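PDB 2Q09: imidazolonepropionase from Unidentified, which catalyses the hydrolytic opening of the ring of imidazolone-5-propanoate to N-formimidoyl-L-glutamate, the third step of histidine degradation. Local coordinates for residues T13-R18 / Y24-P29; A178-Y183 / D188-T193; Q227-A232 / A256-L261. All coordinates share one frame; numbering follows the deposited sequence.

Contact 1: T13-R18 / Y24-P29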
ATOM      1  N   THR A  13     -22.886  -5.227 -12.672  1.00 27.12           N
ATOM      2  CA  THR A  13     -23.090  -3.779 -12.652  1.00 26.31           C
ATOM      3  C   THR A  13     -21.706  -3.233 -12.315  1.00 25.85           C
ATOM      4  O   THR A  13     -21.329  -3.130 -11.151  1.00 24.34           O
ATOM      5  CB  THR A  13     -24.089  -3.367 -11.563  1.00 25.95           C
ATOM      6  OG1 THR A  13     -25.331  -4.047 -11.779  1.00 28.37           O
ATOM      7  CG2 THR A  13     -24.320  -1.860 -11.601  1.00 25.87           C
ATOM      8  N   PRO A  14     -20.942  -2.852 -13.344  1.00 26.14           N
ATOM      9  CA  PRO A  14     -19.586  -2.331 -13.207  1.00 25.69           C
ATOM     10  C   PRO A  14     -19.340  -0.922 -12.697  1.00 25.90           C
ATOM     11  O   PRO A  14     -19.863   0.049 -13.235  1.00 25.31           O
ATOM     12  CB  PRO A  14     -19.023  -2.513 -14.608  1.00 27.24           C
ATOM     13  CG  PRO A  14     -20.201  -2.106 -15.444  1.00 25.82           C
ATOM     14  CD  PRO A  14     -21.360  -2.831 -14.759  1.00 26.62           C
ATOM     15  N   ALA A  15     -18.544  -0.836 -11.637  1.00 23.79           N
ATOM     16  CA  ALA A  15     -18.119   0.445 -11.085  1.00 23.86           C
ATOM     17  C   ALA A  15     -16.704   0.416 -11.645  1.00 23.33           C
ATOM     18  O   ALA A  15     -15.783  -0.060 -10.987  1.00 22.73           O
ATOM     19  CB  ALA A  15     -18.084   0.397  -9.553  1.00 23.33           C
ATOM     20  N   THR A  16     -16.550   0.905 -12.868  1.00 23.23           N
ATOM     21  CA  THR A  16     -15.271   0.863 -13.560  1.00 23.30           C
ATOM     22  C   THR A  16     -14.149   1.658 -12.943  1.00 23.54           C
ATOM     23  O   THR A  16     -12.980   1.311 -13.132  1.00 24.07           O
ATOM     24  CB  THR A  16     -15.417   1.327 -15.030  1.00 23.08           C
ATOM     25  OG1 THR A  16     -15.763   2.716 -15.061  1.00 23.79           O
ATOM     26  CG2 THR A  16     -16.519   0.520 -15.731  1.00 21.42           C
ATOM     27  N   LEU A  17     -14.491   2.713 -12.210  1.00 22.68           N
ATOM     28  CA  LEU A  17     -13.467   3.567 -11.619  1.00 22.52           C
ATOM     29  C   LEU A  17     -12.543   4.074 -12.735  1.00 24.49           C
ATOM     30  O   LEU A  17     -11.351   4.322 -12.515  1.00 24.40           O
ATOM     31  CB  LEU A  17     -12.652   2.805 -10.555  1.00 22.34           C
ATOM     32  CG  LEU A  17     -13.088   2.859  -9.079  1.00 21.43           C
ATOM     33  CD1 LEU A  17     -13.002   4.304  -8.581  1.00 22.89           C
ATOM     34  CD2 LEU A  17     -14.531   2.331  -8.926  1.00 20.09           C
ATOM     35  N   ARG A  18     -13.102   4.232 -13.934  1.00 25.87           N
ATOM     36  CA  ARG A  18     -12.325   4.729 -15.070  1.00 28.13           C
ATOM     37  C   ARG A  18     -11.885   6.171 -14.816  1.00 28.16           C
ATOM     38  O   ARG A  18     -12.659   6.990 -14.324  1.00 27.66           O
ATOM     39  CB  ARG A  18     -13.146   4.675 -16.363  1.00 29.75           C
ATOM     40  CG  ARG A  18     -13.373   3.285 -16.925  1.00 34.31           C
ATOM     41  CD  ARG A  18     -14.092   3.365 -18.271  1.00 37.23           C
ATOM     42  NE  ARG A  18     -13.291   4.081 -19.257  1.00 41.66           N
ATOM     43  CZ  ARG A  18     -13.734   4.471 -20.445  1.00 46.11           C
ATOM     44  NH1 ARG A  18     -14.978   4.222 -20.809  1.00 46.12           N
ATOM     45  NH2 ARG A  18     -12.925   5.112 -21.272  1.00 48.66           N
ATOM     46  N   TYR A  24     -17.690   7.016  -9.576  1.00 20.93           N
ATOM     47  CA  TYR A  24     -17.284   5.610  -9.596  1.00 20.00           C
ATOM     48  C   TYR A  24     -17.209   5.010 -10.993  1.00 22.34           C
ATOM     49  O   TYR A  24     -16.803   3.857 -11.156  1.00 19.65           O
ATOM     50  CB  TYR A  24     -18.273   4.775  -8.779  1.00 21.01           C
ATOM     51  CG  TYR A  24     -18.284   5.097  -7.306  1.00 20.38           C
ATOM     52  CD1 TYR A  24     -17.283   4.616  -6.460  1.00 22.18           C
ATOM     53  CD2 TYR A  24     -19.302   5.880  -6.749  1.00 20.84           C
ATOM     54  CE1 TYR A  24     -17.294   4.904  -5.096  1.00 22.76           C
ATOM     55  CE2 TYR A  24     -19.320   6.178  -5.389  1.00 21.38           C
ATOM     56  CZ  TYR A  24     -18.313   5.683  -4.570  1.00 22.86           C
ATOM     57  OH  TYR A  24     -18.320   5.959  -3.226  1.00 24.80           O
ATOM     58  N   GLY A  25     -17.607   5.781 -11.999  1.00 20.60           N
ATOM     59  CA  GLY A  25     -17.595   5.254 -13.350  1.00 22.48           C
ATOM     60  C   GLY A  25     -18.554   4.080 -13.455  1.00 23.22           C
ATOM     61  O   GLY A  25     -18.274   3.109 -14.156  1.00 23.72           O
ATOM     62  N   LEU A  26     -19.681   4.163 -12.746  1.00 23.86           N
ATOM     63  CA  LEU A  26     -20.689   3.101 -12.758  1.00 24.62           C
ATOM     64  C   LEU A  26     -21.419   3.076 -14.096  1.00 26.12           C
ATOM     65  O   LEU A  26     -21.745   4.130 -14.647  1.00 25.40           O
ATOM     66  CB  LEU A  26     -21.717   3.317 -11.644  1.00 26.09           C
ATOM     67  CG  LEU A  26     -21.468   2.728 -10.254  1.00 27.59           C
ATOM     68  CD1 LEU A  26     -22.478   3.300  -9.279  1.00 29.58           C
ATOM     69  CD2 LEU A  26     -21.577   1.200 -10.309  1.00 26.79           C
ATOM     70  N   LEU A  27     -21.682   1.874 -14.601  1.00 26.15           N
ATOM     71  CA  LEU A  27     -22.375   1.703 -15.879  1.00 27.42           C
ATOM     72  C   LEU A  27     -23.560   0.757 -15.718  1.00 28.45           C
ATOM     73  O   LEU A  27     -23.735   0.132 -14.662  1.00 27.12           O
ATOM     74  CB  LEU A  27     -21.427   1.113 -16.921  1.00 25.99           C
ATOM     75  CG  LEU A  27     -20.047   1.746 -17.124  1.00 26.67           C
ATOM     76  CD1 LEU A  27     -19.249   0.872 -18.077  1.00 27.35           C
ATOM     77  CD2 LEU A  27     -20.176   3.158 -17.682  1.00 27.43           C
ATOM     78  N   GLU A  28     -24.364   0.658 -16.775  1.00 28.89           N
ATOM     79  CA  GLU A  28     -25.516  -0.233 -16.786  1.00 30.14           C
ATOM     80  C   GLU A  28     -24.947  -1.648 -16.756  1.00 28.74           C
ATOM     81  O   GLU A  28     -23.752  -1.836 -16.940  1.00 27.71           O
ATOM     82  CB  GLU A  28     -26.320  -0.034 -18.078  1.00 33.64           C
ATOM     83  CG  GLU A  28     -25.514  -0.329 -19.347  1.00 36.80           C
ATOM     84  CD  GLU A  28     -26.285  -0.043 -20.617  1.00 41.78           C
ATOM     85  OE1 GLU A  28     -27.346  -0.660 -20.821  1.00 43.13           O
ATOM     86  OE2 GLU A  28     -25.827   0.800 -21.412  1.00 41.54           O
ATOM     87  N   PRO A  29     -25.790  -2.662 -16.527  1.00 29.36           N
ATOM     88  CA  PRO A  29     -25.303  -4.045 -16.491  1.00 29.56           C
ATOM     89  C   PRO A  29     -24.491  -4.399 -17.738  1.00 30.71           C
ATOM     90  O   PRO A  29     -24.863  -4.044 -18.862  1.00 30.43           O
ATOM     91  CB  PRO A  29     -26.589  -4.853 -16.384  1.00 29.23           C
ATOM     92  CG  PRO A  29     -27.467  -3.957 -15.574  1.00 29.19           C
ATOM     93  CD  PRO A  29     -27.226  -2.603 -16.206  1.00 29.18           C
TER

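Contact 2: A178-Y183 / D188-T193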
ATOM      1  N   ALA A 178      15.355   3.445   9.893  1.00 35.72           N
ATOM      2  CA  ALA A 178      15.980   3.948  11.106  1.00 35.13           C
ATOM      3  C   ALA A 178      17.429   3.474  11.076  1.00 34.74           C
ATOM      4  O   ALA A 178      17.798   2.647  10.246  1.00 34.48           O
ATOM      5  CB  ALA A 178      15.274   3.391  12.324  1.00 34.74           C
ATOM      6  N   VAL A 179      18.251   4.008  11.972  1.00 33.55           N
ATOM      7  CA  VAL A 179      19.661   3.631  12.049  1.00 33.19           C
ATOM      8  C   VAL A 179      19.795   2.478  13.042  1.00 32.43           C
ATOM      9  O   VAL A 179      19.391   2.593  14.204  1.00 32.32           O
ATOM     10  CB  VAL A 179      20.536   4.825  12.534  1.00 34.29           C
ATOM     11  CG1 VAL A 179      21.964   4.375  12.771  1.00 33.27           C
ATOM     12  CG2 VAL A 179      20.503   5.939  11.491  1.00 34.14           C
ATOM     13  N   PRO A 180      20.342   1.335  12.600  1.00 31.88           N
ATOM     14  CA  PRO A 180      20.478   0.222  13.543  1.00 31.28           C
ATOM     15  C   PRO A 180      21.420   0.556  14.697  1.00 31.37           C
ATOM     16  O   PRO A 180      22.223   1.485  14.602  1.00 31.63           O
ATOM     17  CB  PRO A 180      20.991  -0.921  12.663  1.00 30.37           C
ATOM     18  CG  PRO A 180      21.715  -0.226  11.565  1.00 30.30           C
ATOM     19  CD  PRO A 180      20.810   0.949  11.258  1.00 30.82           C
ATOM     20  N   PRO A 181      21.318  -0.194  15.808  1.00 32.07           N
ATOM     21  CA  PRO A 181      22.155   0.008  16.999  1.00 32.38           C
ATOM     22  C   PRO A 181      23.648   0.006  16.697  1.00 33.16           C
ATOM     23  O   PRO A 181      24.408   0.803  17.250  1.00 34.18           O
ATOM     24  CB  PRO A 181      21.762  -1.161  17.897  1.00 33.04           C
ATOM     25  CG  PRO A 181      20.327  -1.390  17.529  1.00 32.63           C
ATOM     26  CD  PRO A 181      20.355  -1.290  16.024  1.00 31.17           C
ATOM     27  N   GLU A 182      24.059  -0.892  15.809  1.00 32.28           N
ATOM     28  CA  GLU A 182      25.463  -1.027  15.444  1.00 32.95           C
ATOM     29  C   GLU A 182      26.051   0.216  14.772  1.00 34.38           C
ATOM     30  O   GLU A 182      27.263   0.372  14.706  1.00 33.57           O
ATOM     31  CB  GLU A 182      25.648  -2.245  14.527  1.00 31.34           C
ATOM     32  CG  GLU A 182      25.220  -3.581  15.119  1.00 28.45           C
ATOM     33  CD  GLU A 182      23.714  -3.807  15.091  1.00 28.23           C
ATOM     34  OE1 GLU A 182      23.004  -3.095  14.345  1.00 27.52           O
ATOM     35  OE2 GLU A 182      23.240  -4.718  15.805  1.00 26.23           O
ATOM     36  N   TYR A 183      25.186   1.097  14.270  1.00 34.03           N
ATOM     37  CA  TYR A 183      25.628   2.322  13.600  1.00 35.55           C
ATOM     38  C   TYR A 183      25.173   3.573  14.339  1.00 37.17           C
ATOM     39  O   TYR A 183      25.290   4.678  13.819  1.00 37.25           O
ATOM     40  CB  TYR A 183      25.068   2.388  12.180  1.00 33.67           C
ATOM     41  CG  TYR A 183      25.587   1.329  11.246  1.00 34.36           C
ATOM     42  CD1 TYR A 183      26.658   1.584  10.392  1.00 35.50           C
ATOM     43  CD2 TYR A 183      24.996   0.072  11.207  1.00 33.16           C
ATOM     44  CE1 TYR A 183      27.125   0.608   9.519  1.00 37.08           C
ATOM     45  CE2 TYR A 183      25.455  -0.912  10.337  1.00 35.94           C
ATOM     46  CZ  TYR A 183      26.518  -0.636   9.497  1.00 36.61           C
ATOM     47  OH  TYR A 183      26.973  -1.598   8.627  1.00 39.74           O
ATOM     48  N   ASP A 188      25.882   7.876   8.843  1.00 38.37           N
ATOM     49  CA  ASP A 188      26.336   7.949   7.460  1.00 37.64           C
ATOM     50  C   ASP A 188      26.975   6.657   6.989  1.00 37.17           C
ATOM     51  O   ASP A 188      26.972   6.346   5.802  1.00 36.80           O
ATOM     52  CB  ASP A 188      27.322   9.105   7.301  1.00 39.49           C
ATOM     53  CG  ASP A 188      26.642  10.451   7.387  1.00 41.87           C
ATOM     54  OD1 ASP A 188      27.074  11.296   8.196  1.00 44.10           O
ATOM     55  OD2 ASP A 188      25.668  10.664   6.639  1.00 42.58           O
ATOM     56  N   SER A 189      27.521   5.900   7.931  1.00 36.74           N
ATOM     57  CA  SER A 189      28.150   4.634   7.608  1.00 37.49           C
ATOM     58  C   SER A 189      27.046   3.657   7.214  1.00 36.08           C
ATOM     59  O   SER A 189      27.226   2.825   6.322  1.00 36.24           O
ATOM     60  CB  SER A 189      28.926   4.114   8.819  1.00 38.24           C
ATOM     61  OG  SER A 189      29.867   3.130   8.430  1.00 42.28           O
ATOM     62  N   TRP A 190      25.900   3.776   7.879  1.00 34.88           N
ATOM     63  CA  TRP A 190      24.758   2.913   7.596  1.00 33.68           C
ATOM     64  C   TRP A 190      24.226   3.269   6.210  1.00 33.95           C
ATOM     65  O   TRP A 190      23.856   2.397   5.431  1.00 34.19           O
ATOM     66  CB  TRP A 190      23.672   3.111   8.664  1.00 33.07           C
ATOM     67  CG  TRP A 190      22.380   2.404   8.368  1.00 32.04           C
ATOM     68  CD1 TRP A 190      21.132   2.962   8.334  1.00 32.72           C
ATOM     69  CD2 TRP A 190      22.209   1.013   8.053  1.00 31.40           C
ATOM     70  NE1 TRP A 190      20.193   2.006   8.012  1.00 31.40           N
ATOM     71  CE2 TRP A 190      20.826   0.804   7.835  1.00 32.50           C
ATOM     72  CE3 TRP A 190      23.089  -0.075   7.931  1.00 31.38           C
ATOM     73  CZ2 TRP A 190      20.300  -0.450   7.504  1.00 30.55           C
ATOM     74  CZ3 TRP A 190      22.563  -1.327   7.600  1.00 29.87           C
ATOM     75  CH2 TRP A 190      21.180  -1.500   7.391  1.00 30.78           C
ATOM     76  N   VAL A 191      24.191   4.558   5.898  1.00 35.18           N
ATOM     77  CA  VAL A 191      23.721   4.998   4.594  1.00 35.23           C
ATOM     78  C   VAL A 191      24.625   4.422   3.500  1.00 35.82           C
ATOM     79  O   VAL A 191      24.137   3.976   2.460  1.00 35.17           O
ATOM     80  CB  VAL A 191      23.691   6.542   4.495  1.00 36.11           C
ATOM     81  CG1 VAL A 191      23.314   6.966   3.081  1.00 34.82           C
ATOM     82  CG2 VAL A 191      22.683   7.100   5.492  1.00 35.69           C
ATOM     83  N   GLU A 192      25.936   4.417   3.734  1.00 35.66           N
ATOM     84  CA  GLU A 192      26.857   3.861   2.744  1.00 36.07           C
ATOM     85  C   GLU A 192      26.575   2.380   2.506  1.00 34.25           C
ATOM     86  O   GLU A 192      26.626   1.899   1.377  1.00 33.84           O
ATOM     87  CB  GLU A 192      28.310   4.023   3.193  1.00 39.51           C
ATOM     88  CG  GLU A 192      28.984   5.295   2.690  1.00 45.04           C
ATOM     89  CD  GLU A 192      30.477   5.316   2.969  1.00 49.34           C
ATOM     90  OE1 GLU A 192      31.154   6.256   2.508  1.00 51.60           O
ATOM     91  OE2 GLU A 192      30.972   4.393   3.652  1.00 49.74           O
ATOM     92  N   THR A 193      26.285   1.660   3.582  1.00 32.57           N
ATOM     93  CA  THR A 193      25.993   0.234   3.498  1.00 31.52           C
ATOM     94  C   THR A 193      24.779  -0.034   2.614  1.00 29.92           C
ATOM     95  O   THR A 193      24.792  -0.938   1.776  1.00 28.55           O
ATOM     96  CB  THR A 193      25.722  -0.350   4.892  1.00 31.79           C
ATOM     97  OG1 THR A 193      26.914  -0.271   5.681  1.00 32.46           O
ATOM     98  CG2 THR A 193      25.274  -1.808   4.782  1.00 31.67           C
TER

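Contact 3: Q227-A232 / A256-L261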
ATOM      1  N   GLN A 227      21.164  10.417  -0.938  1.00 35.13           N
ATOM      2  CA  GLN A 227      22.172   9.404  -1.219  1.00 36.17           C
ATOM      3  C   GLN A 227      21.499   8.088  -1.593  1.00 35.87           C
ATOM      4  O   GLN A 227      21.923   7.399  -2.517  1.00 35.52           O
ATOM      5  CB  GLN A 227      23.072   9.205   0.004  1.00 37.92           C
ATOM      6  CG  GLN A 227      24.060  10.338   0.235  1.00 40.40           C
ATOM      7  CD  GLN A 227      24.941  10.584  -0.971  1.00 41.72           C
ATOM      8  OE1 GLN A 227      24.729  11.529  -1.726  1.00 42.39           O
ATOM      9  NE2 GLN A 227      25.925   9.720  -1.169  1.00 43.14           N
ATOM     10  N   VAL A 228      20.441   7.740  -0.869  1.00 35.71           N
ATOM     11  CA  VAL A 228      19.713   6.511  -1.144  1.00 34.92           C
ATOM     12  C   VAL A 228      19.058   6.527  -2.520  1.00 33.93           C
ATOM     13  O   VAL A 228      19.262   5.606  -3.305  1.00 33.86           O
ATOM     14  CB  VAL A 228      18.635   6.254  -0.073  1.00 35.33           C
ATOM     15  CG1 VAL A 228      17.695   5.148  -0.536  1.00 35.66           C
ATOM     16  CG2 VAL A 228      19.295   5.858   1.239  1.00 36.10           C
ATOM     17  N   TYR A 229      18.274   7.562  -2.812  1.00 34.20           N
ATOM     18  CA  TYR A 229      17.606   7.658  -4.111  1.00 34.95           C
ATOM     19  C   TYR A 229      18.598   7.568  -5.265  1.00 33.81           C
ATOM     20  O   TYR A 229      18.277   7.042  -6.333  1.00 33.53           O
ATOM     21  CB  TYR A 229      16.807   8.964  -4.220  1.00 35.25           C
ATOM     22  CG  TYR A 229      15.603   9.032  -3.302  1.00 37.56           C
ATOM     23  CD1 TYR A 229      15.125   7.894  -2.660  1.00 37.54           C
ATOM     24  CD2 TYR A 229      14.932  10.236  -3.091  1.00 37.85           C
ATOM     25  CE1 TYR A 229      14.007   7.949  -1.830  1.00 37.88           C
ATOM     26  CE2 TYR A 229      13.818  10.301  -2.263  1.00 38.47           C
ATOM     27  CZ  TYR A 229      13.361   9.156  -1.636  1.00 38.25           C
ATOM     28  OH  TYR A 229      12.260   9.215  -0.809  1.00 37.75           O
ATOM     29  N   LEU A 230      19.800   8.087  -5.049  1.00 34.74           N
ATOM     30  CA  LEU A 230      20.833   8.045  -6.081  1.00 36.43           C
ATOM     31  C   LEU A 230      21.217   6.604  -6.389  1.00 36.36           C
ATOM     32  O   LEU A 230      21.360   6.219  -7.549  1.00 36.19           O
ATOM     33  CB  LEU A 230      22.069   8.819  -5.625  1.00 36.95           C
ATOM     34  CG  LEU A 230      21.946  10.337  -5.733  1.00 37.54           C
ATOM     35  CD1 LEU A 230      23.166  10.995  -5.114  1.00 39.24           C
ATOM     36  CD2 LEU A 230      21.811  10.731  -7.197  1.00 38.47           C
ATOM     37  N   ALA A 231      21.382   5.812  -5.338  1.00 35.79           N
ATOM     38  CA  ALA A 231      21.740   4.410  -5.486  1.00 35.00           C
ATOM     39  C   ALA A 231      20.601   3.653  -6.165  1.00 35.25           C
ATOM     40  O   ALA A 231      20.821   2.878  -7.097  1.00 33.68           O
ATOM     41  CB  ALA A 231      22.036   3.808  -4.121  1.00 34.95           C
ATOM     42  N   ALA A 232      19.381   3.887  -5.694  1.00 35.48           N
ATOM     43  CA  ALA A 232      18.209   3.236  -6.265  1.00 35.26           C
ATOM     44  C   ALA A 232      18.231   3.519  -7.760  1.00 36.17           C
ATOM     45  O   ALA A 232      18.099   2.614  -8.585  1.00 35.24           O
ATOM     46  CB  ALA A 232      16.940   3.800  -5.642  1.00 35.08           C
ATOM     47  N   ALA A 256       9.970  14.247  -5.267  1.00 35.83           N
ATOM     48  CA  ALA A 256       9.341  14.654  -6.516  1.00 36.71           C
ATOM     49  C   ALA A 256      10.396  14.889  -7.598  1.00 37.62           C
ATOM     50  O   ALA A 256      10.170  14.591  -8.769  1.00 38.61           O
ATOM     51  CB  ALA A 256       8.512  15.921  -6.303  1.00 34.75           C
ATOM     52  N   ASN A 257      11.550  15.422  -7.206  1.00 38.81           N
ATOM     53  CA  ASN A 257      12.620  15.686  -8.163  1.00 39.90           C
ATOM     54  C   ASN A 257      13.284  14.405  -8.640  1.00 40.30           C
ATOM     55  O   ASN A 257      13.973  14.393  -9.656  1.00 40.06           O
ATOM     56  CB  ASN A 257      13.670  16.613  -7.555  1.00 41.94           C
ATOM     57  CG  ASN A 257      13.149  18.019  -7.346  1.00 43.66           C
ATOM     58  OD1 ASN A 257      12.352  18.522  -8.138  1.00 45.14           O
ATOM     59  ND2 ASN A 257      13.607  18.673  -6.285  1.00 44.63           N
ATOM     60  N   PHE A 258      13.067  13.323  -7.902  1.00 38.61           N
ATOM     61  CA  PHE A 258      13.624  12.024  -8.246  1.00 38.14           C
ATOM     62  C   PHE A 258      12.579  11.160  -8.940  1.00 37.44           C
ATOM     63  O   PHE A 258      12.822   9.988  -9.220  1.00 37.35           O
ATOM     64  CB  PHE A 258      14.135  11.321  -6.981  1.00 37.72           C
ATOM     65  CG  PHE A 258      15.603  11.531  -6.721  1.00 38.02           C
ATOM     66  CD1 PHE A 258      16.555  10.760  -7.380  1.00 38.85           C
ATOM     67  CD2 PHE A 258      16.034  12.506  -5.829  1.00 38.53           C
ATOM     68  CE1 PHE A 258      17.915  10.959  -7.160  1.00 38.51           C
ATOM     69  CE2 PHE A 258      17.396  12.716  -5.602  1.00 39.62           C
ATOM     70  CZ  PHE A 258      18.338  11.933  -6.270  1.00 39.47           C
ATOM     71  N   GLY A 259      11.416  11.746  -9.218  1.00 36.59           N
ATOM     72  CA  GLY A 259      10.359  11.004  -9.879  1.00 34.64           C
ATOM     73  C   GLY A 259       9.762   9.921  -8.994  1.00 33.68           C
ATOM     74  O   GLY A 259       9.444   8.828  -9.466  1.00 32.95           O
ATOM     75  N   ALA A 260       9.610  10.222  -7.709  1.00 31.73           N
ATOM     76  CA  ALA A 260       9.052   9.257  -6.769  1.00 31.01           C
ATOM     77  C   ALA A 260       7.665   8.814  -7.214  1.00 29.84           C
ATOM     78  O   ALA A 260       6.909   9.592  -7.792  1.00 29.70           O
ATOM     79  CB  ALA A 260       8.974   9.873  -5.380  1.00 29.58           C
ATOM     80  N   LEU A 261       7.332   7.554  -6.952  1.00 30.27           N
ATOM     81  CA  LEU A 261       6.017   7.027  -7.297  1.00 27.99           C
ATOM     82  C   LEU A 261       4.997   7.668  -6.355  1.00 27.66           C
ATOM     83  O   LEU A 261       3.861   7.956  -6.741  1.00 25.88           O
ATOM     84  CB  LEU A 261       5.983   5.507  -7.119  1.00 30.10           C
ATOM     85  CG  LEU A 261       6.796   4.646  -8.090  1.00 30.64           C
ATOM     86  CD1 LEU A 261       6.794   3.204  -7.624  1.00 31.45           C
ATOM     87  CD2 LEU A 261       6.206   4.760  -9.482  1.00 30.43           C
TER

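Contact 1: T13-R18 / Y24-P29
Ala15 and Leu26 form a single antiparallel beta bridge, their CA atoms 4.1 Å apart, where the end of strand 12-14 and the residues after it are met by the returning loop 24-29, the two paths running at 153° to each other. Backbone bonds hold the segments on both flanks of the bridge: Leu27 N donates to Pro14 O at 2.9 Å, and Leu17 N to Tyr24 O at 2.8 Å. Leu26 CA adds a CA-H...O contact to Pro14 O.

Near the turn, Gly25 O is gripped by two donors of one residue. Thr16 N approaches Gly25 O from well above the carbonyl plane at 3.1 Å, while Thr16 OG1 lies in that plane, on a lone pair. Thr16 OG1 stands between its own backbone N and carbonyl carbon (chi1 67°), where it can meet Gly25 O and also accept from Arg18 N, closing an ST turn.

Pro14 CG meets Leu27 CB, the two side chains crossing at about a right angle, and Thr16 CG2 abuts Leu27 CD1. Leu26 CD2 touches Ala15 CB at 3.7 Å. Ala15 and Leu26 also rest on Leu63, so this part of the loop packs on strand 63-73, whereas Tyr24 packs on helix 343-349 and meets His382 ring to ring at about 90°. Leu17 CD2 reaches the edge of the Tyr24 ring, 4.3 Å from Tyr24 CD1.

Contact 2: A178-Y183 / D188-T193
Pro180 CD sits almost exactly above the five-membered ring of Trp190, 3.3 Å from its centroid and only 4° off the ring normal, a close CH-pi contact between the loop 178-183 and the helix 187-204 that soon follows it. Pro180 CG lies over the same indole, nearer its six-membered ring, with Trp190 CD2 as its closest atom.

Tyr183 supplies the second half of the contact. Its ring receives Trp190 CB over one face, 4.0 Å from the centroid, and Trp190 CE3 over that face toward the rim, 3.5 Å from Tyr183 CE2. The two aromatic planes are inclined at 48°, an oblique pairing. Ser189 CB comes in at the edge of the tyrosine ring, in its plane, 3.7 Å from Tyr183 CD1. Beyond the ring, Tyr183 OH lies 3.2 Å from Thr193 OG1, one helical turn along from Ser189.

Trp190 carries CG anti to the backbone N (chi1 172°), which brings the indole face against Pro180. Tyr183 is presented by a short 3-10 segment, 181-183, whose backbone bond from Tyr183 N to Pro180 O spans 3.0 Å and couples the two residues that touch the tryptophan.

Farther out, Trp190 NE1 makes a weak hydrogen bond to Ala175 O of strand 168-176, and Leu146 packs on both Pro180 and Trp190. Ala178 directly follows the ligand-pocket residue His177, so this is a beta-alpha loop at the C-terminal end of a TIM-barrel strand, where the active site of this fold lies. It leads into helix 187-204, with helix 104-113 against Pro180 and Pro181 and helix 222-234 against Val191.

Contact 3: Q227-A232 / A256-L261
Helix 222-234 meets the turn that ends helix 251-257, the closest CA atoms being those of Tyr229 and Phe258, 7.2 Å apart. Tyr229 CB stands over the centre of the Phe258 ring, 3.6 Å from the centroid and 9° off the normal, a CH-pi contact. With CG anti to the carbonyl carbon (chi1 -68°), the tyrosine ring turns its edge to the phenylalanine face; the centroids are 5.4 Å apart and the planes meet at 64°, an edge-to-face pair in which Tyr229 CD2 is 3.7 Å from Phe258 CD2. Leu230 joins from the rim: its CD2 lies in the plane of the Phe258 ring, 3.8 Å from Phe258 CZ.

Tyr229 OH is hydrogen-bonded to Lys240 O, and its side chain packs on Val239 and Met243, so the tyrosine spans from its helix to strand 238-243. Phe258 directly precedes Gly259, the C-prime residue, at positive phi, of the Schellman motif that ends helix 251-257. An outer helix and the turn after the next helix thus pack beside strand 238-243, which carries the iron ligand His242, as in the TIM barrel of metal-dependent amidohydrolases.

Overall arrangement
The three contacts follow one another along the chain. Contact 1 belongs to the N-terminal part, in strand 12-14 and the loop after it, whereas contacts 2 and 3 lie in the TIM-barrel region. Contacts 1 and 2 are on opposite sides of the chain's centre, their centres about 49 Å apart; those of contacts 1 and 3 are about 36 Å apart. Contacts 2 and 3 have centres about 19 Å apart and touch where Val191 CG1 packs at 3.8 Å on Gln227 CB. They connect helices 187-204 and 222-234 and the turn after 251-257 on the outside of the barrel; the Ala178 and Tyr229 side chains lie about 8 Å and 11 Å from the bound inhibitor.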